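Local coordinates for protein ecto-NAD+ glycohydrolase (CD38 molecule) (PDB 3GC6) that belongs to the ADP-ribosyl cyclase family and is the bovine CD38 molecule, a disulfide-rich glycoprotein whose chain includes a parallel beta sheet flanked by helices, at residues Asn190-Asp204 against Arg228-Arg240. The protein carries 1 engineered substitution. Residues are numbered along the deposited sequence; the frame is centred on the assembly and turned at random.
Sequences NLRPQVELEAWLVHD and RNVKFRCMDNLSR. With NAG (2-acetamido-2-deoxy-beta-D-glucopyranose), chain C.
Leu191 O is gripped side-on by Arg228, whose NE and NH2 each lie 2.9 Å from that oxygen. The oxygen sits in the guanidinium plane, although only NE approaches within the carbonyl plane; NH2 comes from above it. Bends at chi2 and chi3 (both -63°) fold the arginine back onto this loop carbonyl, with Pro193 CG over one guanidinium face. Beyond the loop the chains run as parallel neighbours, Leu197 N to Lys231 O at 2.8 Å being the first strong bond of a ladder that continues through Arg233, Ala199, Met235 and Leu201. In the conformer given here, Arg233 reaches across one face of the sheet, setting NH1 (3.0 Å) and NH2 end-on against Glu196 OE1, while NH2 also makes a weaker salt bridge to Glu198 OE2; one long arginine thus serves two acids spaced two residues apart. Strands 196-203 and 231-239, joined through helix 216-227, form a beta-alpha-beta unit at one edge of the four-stranded parallel sheet. On the face toward that helix, the Phe232 ring meets Leu197 CD2 and Ala199 CB with its edge, the small alanine letting the ring lie close. On the face that also carries Arg233, flexible Met235, in one of its two conformers, curls so that CE stands over the six-membered ring of Trp200, 3.8 Å from its centroid, in a CH-pi contact, and Leu238 CD1 abuts the indole edge. Where the chain turns at Asn237, water 3 links Leu201 O to Leu238 N, weakly at the latter. Farther on, Arg240 NE donates to Asp204 OD1 at 2.8 Å in a salt bridge, leaving OD2 to accept from N2 of the glycan NAG at 2.9 Å.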
ATOM      1  N   ASN A 190      28.693   4.867  11.109  1.00  4.58           N
ATOM      2  CA  ASN A 190      27.709   3.887  11.549  1.00  4.55           C
ATOM      3  C   ASN A 190      27.441   2.795  10.509  1.00  4.54           C
ATOM      4  O   ASN A 190      26.537   1.984  10.705  1.00  4.68           O
ATOM      5  CB  ASN A 190      26.417   4.569  11.975  1.00  4.95           C
ATOM      6  CG  ASN A 190      26.577   5.295  13.274  1.00  5.16           C
ATOM      7  OD1 ASN A 190      26.456   6.534  13.349  1.00  5.98           O
ATOM      8  ND2 ASN A 190      26.889   4.533  14.316  1.00  6.17           N
ATOM      9  N   LEU A 191      28.240   2.779   9.450  1.00  4.36           N
ATOM     10  CA  LEU A 191      28.086   1.732   8.419  1.00  4.31           C
ATOM     11  C   LEU A 191      28.242   0.349   9.033  1.00  4.21           C
ATOM     12  O   LEU A 191      29.133   0.114   9.847  1.00  4.23           O
ATOM     13  CB  LEU A 191      29.140   1.886   7.315  1.00  4.12           C
ATOM     14  CG  LEU A 191      28.792   2.914   6.263  1.00  5.48           C
ATOM     15  CD1 LEU A 191      30.048   3.163   5.388  1.00  5.93           C
ATOM     16  CD2 LEU A 191      27.574   2.455   5.400  1.00  5.36           C
ATOM     17  N   ARG A 192      27.395  -0.584   8.611  1.00  4.05           N
ATOM     18  CA  ARG A 192      27.512  -1.971   9.063  1.00  4.15           C
ATOM     19  C   ARG A 192      28.908  -2.484   8.732  1.00  4.15           C
ATOM     20  O   ARG A 192      29.385  -2.324   7.597  1.00  4.16           O
ATOM     21  CB  ARG A 192      26.478  -2.864   8.365  1.00  4.19           C
ATOM     22  CG  ARG A 192      26.484  -4.276   8.935  1.00  4.42           C
ATOM     23  CD  ARG A 192      25.775  -5.251   7.999  1.00  4.31           C
ATOM     24  NE  ARG A 192      24.378  -4.943   7.744  1.00  4.48           N
ATOM     25  CZ  ARG A 192      23.354  -5.466   8.446  1.00  4.08           C
ATOM     26  NH1 ARG A 192      23.575  -6.240   9.498  1.00  4.82           N
ATOM     27  NH2 ARG A 192      22.101  -5.168   8.121  1.00  4.82           N
ATOM     28  N   PRO A 193      29.584  -3.082   9.732  1.00  4.31           N
ATOM     29  CA  PRO A 193      30.929  -3.565   9.387  1.00  4.62           C
ATOM     30  C   PRO A 193      30.916  -4.567   8.227  1.00  4.71           C
ATOM     31  O   PRO A 193      29.951  -5.320   8.047  1.00  4.59           O
ATOM     32  CB  PRO A 193      31.419  -4.212  10.684  1.00  4.71           C
ATOM     33  CG  PRO A 193      30.674  -3.462  11.741  1.00  4.83           C
ATOM     34  CD  PRO A 193      29.273  -3.262  11.154  1.00  4.69           C
ATOM     35  N   GLN A 194      32.020  -4.583   7.478  1.00  4.63           N
ATOM     36  CA  GLN A 194      32.259  -5.571   6.408  1.00  4.57           C
ATOM     37  C   GLN A 194      31.402  -5.431   5.150  1.00  4.71           C
ATOM     38  O   GLN A 194      31.477  -6.278   4.256  1.00  5.04           O
ATOM     39  CB  GLN A 194      32.182  -7.002   6.949  1.00  4.98           C
ATOM     40  CG  GLN A 194      33.271  -7.251   7.966  1.00  5.38           C
ATOM     41  CD  GLN A 194      33.286  -8.674   8.511  1.00  6.40           C
ATOM     42  OE1 GLN A 194      33.154  -9.627   7.754  1.00  8.62           O
ATOM     43  NE2 GLN A 194      33.456  -8.813   9.807  1.00  6.92           N
ATOM     44  N   VAL A 195      30.603  -4.369   5.060  1.00  4.33           N
ATOM     45  CA  VAL A 195      30.102  -4.003   3.724  1.00  4.44           C
ATOM     46  C   VAL A 195      31.296  -3.539   2.859  1.00  4.50           C
ATOM     47  O   VAL A 195      32.418  -3.415   3.358  1.00  4.53           O
ATOM     48  CB  VAL A 195      28.969  -2.941   3.766  1.00  4.46           C
ATOM     49  CG1 VAL A 195      27.866  -3.393   4.705  1.00  4.66           C
ATOM     50  CG2 VAL A 195      29.500  -1.591   4.194  1.00  4.70           C
ATOM     51  N   GLU A 196      31.051  -3.324   1.565  1.00  4.58           N
ATOM     52  CA  GLU A 196      32.073  -2.768   0.694  1.00  4.80           C
ATOM     53  C   GLU A 196      31.551  -1.442   0.202  1.00  4.88           C
ATOM     54  O   GLU A 196      30.348  -1.304  -0.115  1.00  5.43           O
ATOM     55  CB  GLU A 196      32.396  -3.681  -0.495  1.00  5.15           C
ATOM     56  CG  GLU A 196      32.764  -5.094  -0.034  1.00  6.17           C
ATOM     57  CD  GLU A 196      33.422  -5.925  -1.105  1.00  8.44           C
ATOM     58  OE1 GLU A 196      33.608  -5.411  -2.230  1.00  9.22           O
ATOM     59  OE2 GLU A 196      33.759  -7.096  -0.794  1.00  9.41           O
ATOM     60  N   LEU A 197      32.420  -0.448   0.164  1.00  4.56           N
ATOM     61  CA  LEU A 197      31.962   0.875  -0.236  1.00  4.42           C
ATOM     62  C   LEU A 197      32.746   1.369  -1.431  1.00  4.59           C
ATOM     63  O   LEU A 197      34.000   1.333  -1.434  1.00  4.76           O
ATOM     64  CB  LEU A 197      32.098   1.854   0.945  1.00  4.71           C
ATOM     65  CG  LEU A 197      31.587   3.285   0.730  1.00  5.04           C
ATOM     66  CD1 LEU A 197      31.093   3.878   2.075  1.00  6.02           C
ATOM     67  CD2 LEU A 197      32.656   4.164   0.099  1.00  6.13           C
ATOM     68  N   GLU A 198      32.013   1.828  -2.441  1.00  4.57           N
ATOM     69  CA  GLU A 198      32.622   2.487  -3.578  1.00  4.77           C
ATOM     70  C   GLU A 198      32.276   3.961  -3.532  1.00  5.24           C
ATOM     71  O   GLU A 198      31.089   4.339  -3.411  1.00  5.24           O
ATOM     72  CB  GLU A 198      32.076   1.949  -4.897  1.00  5.18           C
ATOM     73  CG  GLU A 198      32.275   0.519  -5.107  1.00  5.95           C
ATOM     74  CD  GLU A 198      31.577   0.066  -6.376  1.00  8.16           C
ATOM     75  OE1 GLU A 198      31.011   0.924  -7.109  1.00  8.76           O
ATOM     76  OE2 GLU A 198      31.605  -1.143  -6.621  1.00  9.46           O
ATOM     77  N   ALA A 199      33.301   4.798  -3.639  1.00  4.61           N
ATOM     78  CA  ALA A 199      33.091   6.248  -3.715  1.00  4.58           C
ATOM     79  C   ALA A 199      33.436   6.733  -5.110  1.00  4.52           C
ATOM     80  O   ALA A 199      34.423   6.298  -5.704  1.00  4.32           O
ATOM     81  CB  ALA A 199      33.951   6.958  -2.720  1.00  5.11           C
ATOM     82  N   TRP A 200      32.605   7.634  -5.599  1.00  4.36           N
ATOM     83  CA  TRP A 200      32.781   8.238  -6.896  1.00  4.52           C
ATOM     84  C   TRP A 200      32.885   9.748  -6.685  1.00  4.42           C
ATOM     85  O   TRP A 200      31.936  10.365  -6.184  1.00  4.15           O
ATOM     86  CB  TRP A 200      31.543   7.908  -7.742  1.00  5.20           C
ATOM     87  CG  TRP A 200      31.397   6.422  -7.985  1.00  5.37           C
ATOM     88  CD1 TRP A 200      30.726   5.512  -7.205  1.00  6.24           C
ATOM     89  CD2 TRP A 200      31.942   5.693  -9.086  1.00  6.83           C
ATOM     90  NE1 TRP A 200      30.833   4.244  -7.765  1.00  7.26           N
ATOM     91  CE2 TRP A 200      31.584   4.334  -8.911  1.00  6.56           C
ATOM     92  CE3 TRP A 200      32.720   6.056 -10.190  1.00  6.62           C
ATOM     93  CZ2 TRP A 200      31.962   3.336  -9.821  1.00  7.42           C
ATOM     94  CZ3 TRP A 200      33.087   5.060 -11.112  1.00  7.40           C
ATOM     95  CH2 TRP A 200      32.708   3.717 -10.910  1.00  6.87           C
ATOM     96  N   LEU A 201      34.028  10.359  -7.032  1.00  4.44           N
ATOM     97  CA  LEU A 201      34.174  11.808  -6.891  1.00  4.30           C
ATOM     98  C   LEU A 201      33.955  12.437  -8.265  1.00  4.69           C
ATOM     99  O   LEU A 201      34.787  12.253  -9.156  1.00  4.78           O
ATOM    100  CB  LEU A 201      35.580  12.184  -6.385  1.00  4.43           C
ATOM    101  CG  LEU A 201      35.785  12.070  -4.863  1.00  4.91           C
ATOM    102  CD1 LEU A 201      35.621  10.642  -4.381  1.00  5.57           C
ATOM    103  CD2 LEU A 201      37.169  12.602  -4.500  1.00  5.20           C
ATOM    104  N   VAL A 202      32.865  13.177  -8.393  1.00  4.67           N
ATOM    105  CA  VAL A 202      32.378  13.630  -9.693  1.00  4.95           C
ATOM    106  C   VAL A 202      32.491  15.153  -9.746  1.00  5.05           C
ATOM    107  O   VAL A 202      32.107  15.850  -8.808  1.00  5.17           O
ATOM    108  CB  VAL A 202      30.903  13.156  -9.905  1.00  4.84           C
ATOM    109  CG1 VAL A 202      30.440  13.561 -11.308  1.00  5.30           C
ATOM    110  CG2 VAL A 202      30.822  11.631  -9.765  1.00  4.95           C
ATOM    111  N   HIS A 203      33.047  15.675 -10.847  1.00  5.54           N
ATOM    112  CA  HIS A 203      33.252  17.105 -10.963  1.00  5.94           C
ATOM    113  C   HIS A 203      32.321  17.662 -12.023  1.00  6.67           C
ATOM    114  O   HIS A 203      31.778  16.929 -12.857  1.00  6.60           O
ATOM    115  CB  HIS A 203      34.722  17.453 -11.318  1.00  6.09           C
ATOM    116  CG  HIS A 203      35.164  16.960 -12.660  1.00  6.23           C
ATOM    117  ND1 HIS A 203      34.833  17.601 -13.841  1.00  7.47           N
ATOM    118  CD2 HIS A 203      35.900  15.881 -13.010  1.00  6.84           C
ATOM    119  CE1 HIS A 203      35.347  16.932 -14.858  1.00  7.77           C
ATOM    120  NE2 HIS A 203      35.998  15.884 -14.381  1.00  8.23           N
ATOM    121  N   ASP A 204      32.152  18.972 -11.973  1.00  7.05           N
ATOM    122  CA  ASP A 204      31.260  19.630 -12.910  1.00  7.86           C
ATOM    123  C   ASP A 204      31.851  19.769 -14.295  1.00  8.17           C
ATOM    124  O   ASP A 204      33.057  19.903 -14.441  1.00  8.38           O
ATOM    125  CB  ASP A 204      30.789  20.929 -12.301  1.00  7.85           C
ATOM    126  CG  ASP A 204      29.813  20.673 -11.173  1.00  8.69           C
ATOM    127  OD1 ASP A 204      28.708  20.178 -11.470  1.00  9.96           O
ATOM    128  OD2 ASP A 204      30.154  20.925 -10.004  1.00  9.11           O
ATOM    129  N   ARG A 228      35.793   0.440  10.469  1.00  5.96           N
ATOM    130  CA  ARG A 228      34.559  -0.356  10.352  1.00  5.88           C
ATOM    131  C   ARG A 228      34.821  -1.678   9.627  1.00  5.76           C
ATOM    132  O   ARG A 228      33.874  -2.422   9.350  1.00  5.72           O
ATOM    133  CB  ARG A 228      33.472   0.392   9.552  1.00  5.91           C
ATOM    134  CG  ARG A 228      33.124   1.831   9.988  1.00  6.26           C
ATOM    135  CD  ARG A 228      32.541   1.906  11.376  1.00  6.29           C
ATOM    136  NE  ARG A 228      31.268   1.192  11.499  1.00  5.09           N
ATOM    137  CZ  ARG A 228      30.748   0.787  12.649  1.00  6.30           C
ATOM    138  NH1 ARG A 228      31.389   1.027  13.797  1.00  7.00           N
ATOM    139  NH2 ARG A 228      29.580   0.149  12.662  1.00  6.92           N
ATOM    140  N   ASN A 229      36.080  -1.980   9.300  1.00  5.70           N
ATOM    141  CA  ASN A 229      36.394  -3.137   8.464  1.00  5.82           C
ATOM    142  C   ASN A 229      35.583  -3.158   7.170  1.00  5.78           C
ATOM    143  O   ASN A 229      35.067  -4.187   6.763  1.00  5.83           O
ATOM    144  CB  ASN A 229      36.160  -4.444   9.248  1.00  5.85           C
ATOM    145  CG  ASN A 229      36.893  -5.628   8.661  1.00  7.19           C
ATOM    146  OD1 ASN A 229      37.712  -5.490   7.742  1.00  8.69           O
ATOM    147  ND2 ASN A 229      36.609  -6.824   9.201  1.00  8.68           N
ATOM    148  N   VAL A 230      35.502  -1.996   6.526  1.00  4.96           N
ATOM    149  CA  VAL A 230      34.776  -1.846   5.272  1.00  5.17           C
ATOM    150  C   VAL A 230      35.776  -1.634   4.135  1.00  5.36           C
ATOM    151  O   VAL A 230      36.553  -0.680   4.159  1.00  5.56           O
ATOM    152  CB  VAL A 230      33.809  -0.651   5.397  1.00  4.81           C
ATOM    153  CG1 VAL A 230      33.330  -0.177   4.031  1.00  4.96           C
ATOM    154  CG2 VAL A 230      32.629  -1.012   6.284  1.00  4.92           C
ATOM    155  N   LYS A 231      35.761  -2.525   3.142  1.00  5.52           N
ATOM    156  CA  LYS A 231      36.631  -2.410   1.970  1.00  5.99           C
ATOM    157  C   LYS A 231      36.240  -1.138   1.223  1.00  5.70           C
ATOM    158  O   LYS A 231      35.061  -0.837   1.102  1.00  5.99           O
ATOM    159  CB  LYS A 231      36.442  -3.606   1.040  1.00  6.37           C
ATOM    160  CG  LYS A 231      37.186  -3.499  -0.286  1.00  8.35           C
ATOM    161  CD  LYS A 231      37.596  -4.888  -0.833  1.00 10.64           C
ATOM    162  CE  LYS A 231      37.926  -4.840  -2.347  1.00 11.67           C
ATOM    163  NZ  LYS A 231      38.519  -3.544  -2.805  1.00 13.02           N
ATOM    164  N   PHE A 232      37.229  -0.415   0.715  1.00  5.48           N
ATOM    165  CA  PHE A 232      36.980   0.883   0.087  1.00  5.16           C
ATOM    166  C   PHE A 232      37.603   0.928  -1.293  1.00  5.42           C
ATOM    167  O   PHE A 232      38.800   0.627  -1.450  1.00  5.55           O
ATOM    168  CB  PHE A 232      37.582   1.978   0.984  1.00  5.17           C
ATOM    169  CG  PHE A 232      37.397   3.375   0.482  1.00  5.16           C
ATOM    170  CD1 PHE A 232      36.168   3.807   0.014  1.00  5.59           C
ATOM    171  CD2 PHE A 232      38.446   4.276   0.520  1.00  5.94           C
ATOM    172  CE1 PHE A 232      35.990   5.135  -0.418  1.00  5.32           C
ATOM    173  CE2 PHE A 232      38.288   5.595   0.066  1.00  6.11           C
ATOM    174  CZ  PHE A 232      37.072   6.029  -0.385  1.00  5.38           C
ATOM    175  N   ARG A 233      36.811   1.311  -2.290  0.50  5.19           N
ATOM    176  CA  ARG A 233      37.321   1.549  -3.634  0.50  5.11           C
ATOM    177  C   ARG A 233      36.893   2.950  -4.013  0.50  5.23           C
ATOM    178  O   ARG A 233      35.708   3.280  -3.894  0.50  5.30           O
ATOM    179  CB  ARG A 233      36.729   0.544  -4.626  0.50  5.12           C
ATOM    180  CG  ARG A 233      37.182  -0.895  -4.417  0.50  5.50           C
ATOM    181  CD  ARG A 233      36.602  -1.814  -5.490  0.50  5.92           C
ATOM    182  NE  ARG A 233      35.167  -2.040  -5.315  0.50  6.85           N
ATOM    183  CZ  ARG A 233      34.658  -2.855  -4.400  0.50  7.29           C
ATOM    184  NH1 ARG A 233      35.468  -3.512  -3.581  0.50  7.19           N
ATOM    185  NH2 ARG A 233      33.343  -3.002  -4.296  0.50  7.86           N
ATOM    186  N   CYS A 234      37.843   3.769  -4.466  1.00  5.01           N
ATOM    187  CA  CYS A 234      37.563   5.140  -4.798  1.00  5.15           C
ATOM    188  C   CYS A 234      37.912   5.451  -6.256  1.00  5.33           C
ATOM    189  O   CYS A 234      39.004   5.092  -6.730  1.00  5.11           O
ATOM    190  CB  CYS A 234      38.339   6.055  -3.835  1.00  5.19           C
ATOM    191  SG  CYS A 234      37.970   7.789  -3.949  1.00  5.65           S
ATOM    192  N   MET A 235      36.985   6.118  -6.940  0.50  4.98           N
ATOM    193  CA  MET A 235      37.127   6.460  -8.351  0.50  5.26           C
ATOM    194  C   MET A 235      36.888   7.962  -8.526  0.50  5.05           C
ATOM    195  O   MET A 235      35.947   8.502  -7.946  0.50  5.13           O
ATOM    196  CB  MET A 235      36.096   5.662  -9.167  0.50  5.39           C
ATOM    197  CG  MET A 235      36.408   4.160  -9.383  0.50  5.92           C
ATOM    198  SD  MET A 235      36.272   2.966  -8.017  0.50  6.77           S
ATOM    199  CE  MET A 235      34.630   3.331  -7.357  0.50  3.80           C
ATOM    200  N   ASP A 236      37.734   8.655  -9.299  1.00  5.15           N
ATOM    201  CA  ASP A 236      37.627  10.097  -9.426  1.00  5.19           C
ATOM    202  C   ASP A 236      37.905  10.540 -10.872  1.00  5.31           C
ATOM    203  O   ASP A 236      37.897   9.730 -11.791  1.00  5.51           O
ATOM    204  CB  ASP A 236      38.588  10.795  -8.443  1.00  5.35           C
ATOM    205  CG  ASP A 236      40.050  10.415  -8.694  1.00  6.24           C
ATOM    206  OD1 ASP A 236      40.361  10.003  -9.824  1.00  6.13           O
ATOM    207  OD2 ASP A 236      40.887  10.498  -7.760  1.00  6.69           O
ATOM    208  N   ASN A 237      38.102  11.835 -11.033  1.00  5.70           N
ATOM    209  CA  ASN A 237      38.356  12.460 -12.316  1.00  6.37           C
ATOM    210  C   ASN A 237      37.302  12.073 -13.339  1.00  6.51           C
ATOM    211  O   ASN A 237      37.623  11.633 -14.438  1.00  7.25           O
ATOM    212  CB  ASN A 237      39.764  12.116 -12.816  1.00  6.68           C
ATOM    213  CG  ASN A 237      40.267  13.137 -13.829  1.00  7.93           C
ATOM    214  OD1 ASN A 237      39.739  14.256 -13.910  1.00 10.07           O
ATOM    215  ND2 ASN A 237      41.265  12.757 -14.607  1.00  9.33           N
ATOM    216  N   LEU A 238      36.042  12.176 -12.924  1.00  6.33           N
ATOM    217  CA  LEU A 238      34.886  11.874 -13.800  1.00  6.20           C
ATOM    218  C   LEU A 238      33.951  13.059 -13.821  1.00  5.78           C
ATOM    219  O   LEU A 238      33.616  13.613 -12.775  1.00  5.70           O
ATOM    220  CB  LEU A 238      34.068  10.678 -13.235  1.00  6.65           C
ATOM    221  CG  LEU A 238      34.701   9.299 -13.273  1.00  8.02           C
ATOM    222  CD1 LEU A 238      33.856   8.359 -12.420  1.00  8.63           C
ATOM    223  CD2 LEU A 238      34.811   8.771 -14.701  1.00  9.47           C
ATOM    224  N   SER A 239      33.484  13.451 -15.011  1.00  5.12           N
ATOM    225  CA  SER A 239      32.440  14.450 -15.100  1.00  4.91           C
ATOM    226  C   SER A 239      31.111  13.776 -14.779  1.00  4.73           C
ATOM    227  O   SER A 239      31.019  12.536 -14.746  1.00  5.05           O
ATOM    228  CB  SER A 239      32.361  15.016 -16.538  1.00  4.77           C
ATOM    229  OG  SER A 239      31.953  13.984 -17.424  1.00  5.02           O
ATOM    230  N   ARG A 240      30.061  14.577 -14.626  1.00  5.11           N
ATOM    231  CA  ARG A 240      28.726  14.009 -14.441  1.00  5.08           C
ATOM    232  C   ARG A 240      28.340  13.003 -15.532  1.00  4.83           C
ATOM    233  O   ARG A 240      27.846  11.909 -15.246  1.00  4.80           O
ATOM    234  CB  ARG A 240      27.667  15.106 -14.377  1.00  5.59           C
ATOM    235  CG  ARG A 240      27.790  16.013 -13.178  1.00  6.26           C
ATOM    236  CD  ARG A 240      26.649  17.024 -13.168  1.00  8.25           C
ATOM    237  NE  ARG A 240      26.921  18.145 -12.271  1.00  9.06           N
ATOM    238  CZ  ARG A 240      26.139  18.490 -11.256  1.00  9.70           C
ATOM    239  NH1 ARG A 240      25.024  17.811 -11.000  1.00  9.79           N
ATOM    240  NH2 ARG A 240      26.474  19.527 -10.497  1.00  9.53           N
TER
HETATM  241  C1  NAG C   1      29.355  20.479  -6.053  1.00  5.44           C
HETATM  242  C2  NAG C   1      28.215  20.166  -7.035  1.00  6.08           C
HETATM  243  C3  NAG C   1      27.669  21.480  -7.622  1.00  6.75           C
HETATM  244  C4  NAG C   1      27.406  22.570  -6.572  1.00  7.64           C
HETATM  245  C5  NAG C   1      28.610  22.687  -5.641  1.00  7.20           C
HETATM  246  C6  NAG C   1      28.387  23.674  -4.481  1.00  7.26           C
HETATM  247  C7  NAG C   1      28.313  17.998  -8.189  1.00  5.58           C
HETATM  248  C8  NAG C   1      29.011  17.182  -9.232  1.00  5.96           C
HETATM  249  N2  NAG C   1      28.668  19.296  -8.126  1.00  5.56           N
HETATM  250  O3  NAG C   1      26.514  21.231  -8.399  1.00  8.00           O
HETATM  251  O4  NAG C   1      27.164  23.829  -7.219  1.00  8.94           O
HETATM  252  O5  NAG C   1      28.868  21.404  -5.091  1.00  6.80           O
HETATM  253  O6  NAG C   1      27.192  23.365  -3.792  1.00  8.19           O
HETATM  254  O7  NAG C   1      27.462  17.484  -7.457  1.00  5.61           O
HETATM  255  O   HOH W   1      34.182  -6.834  11.518  1.00 12.32           O
HETATM  256  O   HOH W   2      34.560  -5.211   3.361  1.00  8.11           O
HETATM  257  O   HOH W   3      36.263  14.272 -10.338  1.00  6.09           O
HETATM  258  O   HOH W   4      36.731  14.168 -16.584  1.00  8.85           O
HETATM  259  O   HOH W   5      30.047  17.319 -14.925  1.00 15.06           O